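Local structure of pentatricopeptide repeat-containing protein 10, chloroplastic (Zea mays, 4M59) at residues A[111-116]-A[126-131]. The protein binds specific single-stranded RNA elements between chloroplast genes and blocks exonucleases there, acting as a barrier to RNA decay that stabilises chloroplast mRNAs. The protein carries 4 engineered substitutions. Residues are numbered along the deposited sequence; the frame is centred on the assembly and turned at random.
Sequences TVLHAL and LELFAE. With nucleotides of chain D.
L128 reaches across to three side chains of 111-116 through a single methyl group, CD2. The separations set the order of closeness: CD2 lies 3.7 Å from CG1 of V112, 4.1 Å from CG of L113 and 4.2 Å from CD1 of L116. CG1 is the V112 atom nearest to CD2, and the L128 and V112 side chains cross at about a right angle. The side chain of L128 runs out extended, CG opposite the backbone N (chi1 -180°) and CD2 roughly opposite CA, which carries this methyl out to the three residues. L113 stands at the nearest backbone pairing, its CA 7.4 Å from that of L128, and its outer end approaches the second helix more closely than its CB does. All of these links are apolar, and four of the five touching residues are buried.

The axes of the two short segments run nearly antiparallel, at 163° and 10.0 Å apart, as expected for the helix-turn-helix hairpin of a pentatricopeptide repeat; both segments fall in the predicted second repeat. Neighbouring helices extend the apolar layer: V112 and L116 also touch helix 86-95, whereas L113 and F129 touch helix 141-151.

Between these two segments the packing thins away from L128. F129 has one neighbour across the pair, CD1 of L113, which meets its ring obliquely, 4.1 Å from F129 CD1; it is buried all the same, with helix 141-151 and P139 against it. The solvent side is marked by V112, partly exposed despite its close contact, and by the exposed E127. H114 lies on the RNA-facing surface of the first helix: its ring is overlain on one face by C5' of U2 of the bound RNA (chain D), 3.4 Å above the plane and over its centre, while H86 meets the ring with planes about perpendicular.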
# COMPACT_ATOMS: atom_id res chain seq x y z
N THR A 111 -6.95 36.41 -2.95
CA THR A 111 -7.15 35.26 -2.09
C THR A 111 -8.27 34.39 -2.62
O THR A 111 -8.29 33.19 -2.40
CB THR A 111 -7.52 35.73 -0.69
OG1 THR A 111 -6.69 36.83 -0.33
CG2 THR A 111 -7.33 34.63 0.31
N VAL A 112 -9.20 35.00 -3.32
CA VAL A 112 -10.33 34.30 -3.89
C VAL A 112 -9.92 33.64 -5.18
O VAL A 112 -10.33 32.54 -5.48
CB VAL A 112 -11.45 35.28 -4.16
CG1 VAL A 112 -12.59 34.62 -4.86
CG2 VAL A 112 -11.92 35.87 -2.87
N LEU A 113 -9.12 34.34 -5.94
CA LEU A 113 -8.62 33.84 -7.20
C LEU A 113 -7.87 32.56 -6.98
O LEU A 113 -8.01 31.62 -7.74
CB LEU A 113 -7.68 34.86 -7.82
CG LEU A 113 -8.34 35.92 -8.68
CD1 LEU A 113 -7.31 36.88 -9.13
CD2 LEU A 113 -8.95 35.25 -9.85
N HIS A 114 -7.06 32.54 -5.94
CA HIS A 114 -6.30 31.37 -5.64
C HIS A 114 -7.23 30.27 -5.20
O HIS A 114 -6.98 29.11 -5.45
CB HIS A 114 -5.31 31.66 -4.55
CG HIS A 114 -4.60 30.45 -4.05
ND1 HIS A 114 -4.60 30.08 -2.73
CD2 HIS A 114 -3.87 29.52 -4.71
CE1 HIS A 114 -3.90 28.97 -2.59
NE2 HIS A 114 -3.45 28.61 -3.78
N ALA A 115 -8.31 30.67 -4.54
CA ALA A 115 -9.29 29.71 -4.08
C ALA A 115 -10.04 29.11 -5.24
O ALA A 115 -10.42 27.95 -5.21
CB ALA A 115 -10.24 30.37 -3.13
N LEU A 116 -10.26 29.91 -6.27
CA LEU A 116 -10.93 29.44 -7.46
C LEU A 116 -10.00 28.58 -8.27
O LEU A 116 -10.43 27.75 -9.05
CB LEU A 116 -11.37 30.61 -8.31
CG LEU A 116 -12.52 31.43 -7.76
CD1 LEU A 116 -12.78 32.55 -8.71
CD2 LEU A 116 -13.70 30.54 -7.68
N LEU A 126 -10.67 33.78 -14.19
CA LEU A 126 -10.35 34.77 -15.20
C LEU A 126 -11.45 35.83 -15.29
O LEU A 126 -11.18 36.99 -15.56
CB LEU A 126 -10.16 34.10 -16.56
CG LEU A 126 -8.99 33.13 -16.67
CD1 LEU A 126 -8.73 32.77 -18.13
CD2 LEU A 126 -7.74 33.72 -16.04
N GLU A 127 -12.68 35.40 -15.05
CA GLU A 127 -13.82 36.31 -15.10
C GLU A 127 -13.83 37.26 -13.91
O GLU A 127 -14.34 38.37 -14.00
CB GLU A 127 -15.13 35.52 -15.16
CG GLU A 127 -15.36 34.81 -16.49
CD GLU A 127 -16.50 33.82 -16.43
OE1 GLU A 127 -17.00 33.54 -15.32
OE2 GLU A 127 -16.90 33.31 -17.50
N LEU A 128 -13.26 36.81 -12.80
CA LEU A 128 -13.15 37.64 -11.61
C LEU A 128 -11.98 38.60 -11.74
O LEU A 128 -12.04 39.74 -11.28
CB LEU A 128 -12.99 36.78 -10.36
CG LEU A 128 -12.88 37.55 -9.05
CD1 LEU A 128 -14.23 38.12 -8.64
CD2 LEU A 128 -12.31 36.67 -7.94
N PHE A 129 -10.92 38.14 -12.39
CA PHE A 129 -9.78 38.96 -12.65
C PHE A 129 -10.22 40.09 -13.55
O PHE A 129 -9.85 41.23 -13.35
CB PHE A 129 -8.72 38.11 -13.34
CG PHE A 129 -7.39 38.78 -13.47
CD1 PHE A 129 -6.75 39.28 -12.37
CD2 PHE A 129 -6.78 38.88 -14.69
CE1 PHE A 129 -5.55 39.88 -12.50
CE2 PHE A 129 -5.58 39.47 -14.80
CZ PHE A 129 -4.97 39.97 -13.71
N ALA A 130 -11.03 39.75 -14.56
CA ALA A 130 -11.53 40.75 -15.50
C ALA A 130 -12.33 41.83 -14.77
O ALA A 130 -12.20 43.01 -15.08
CB ALA A 130 -12.38 40.08 -16.56
N GLU A 131 -13.13 41.41 -13.81
CA GLU A 131 -13.93 42.34 -13.01
C GLU A 131 -13.02 43.17 -12.11
O GLU A 131 -13.17 44.38 -12.01
CB GLU A 131 -14.94 41.57 -12.16
CG GLU A 131 -16.34 42.17 -12.17
CD GLU A 131 -17.32 41.34 -11.36
OE1 GLU A 131 -18.54 41.47 -11.60
OE2 GLU A 131 -16.88 40.57 -10.49
P U D 2 -0.59 31.16 -0.26
OP1 U D 2 -1.02 29.73 -0.19
OP2 U D 2 0.56 31.61 0.55
O5' U D 2 -0.30 31.50 -1.79
C5' U D 2 -1.30 31.33 -2.78
C4' U D 2 -0.73 31.50 -4.16
O4' U D 2 -0.17 32.83 -4.30
C3' U D 2 0.42 30.58 -4.51
O3' U D 2 -0.02 29.29 -4.92
C2' U D 2 1.17 31.35 -5.59
O2' U D 2 0.55 31.19 -6.86
C1' U D 2 0.98 32.80 -5.13
N1 U D 2 2.13 33.32 -4.35
C2 U D 2 3.08 34.07 -5.02
O2 U D 2 3.02 34.33 -6.21
N3 U D 2 4.12 34.53 -4.24
C4 U D 2 4.30 34.31 -2.89
O4 U D 2 5.28 34.79 -2.33
C5 U D 2 3.28 33.53 -2.28
C6 U D 2 2.26 33.07 -3.01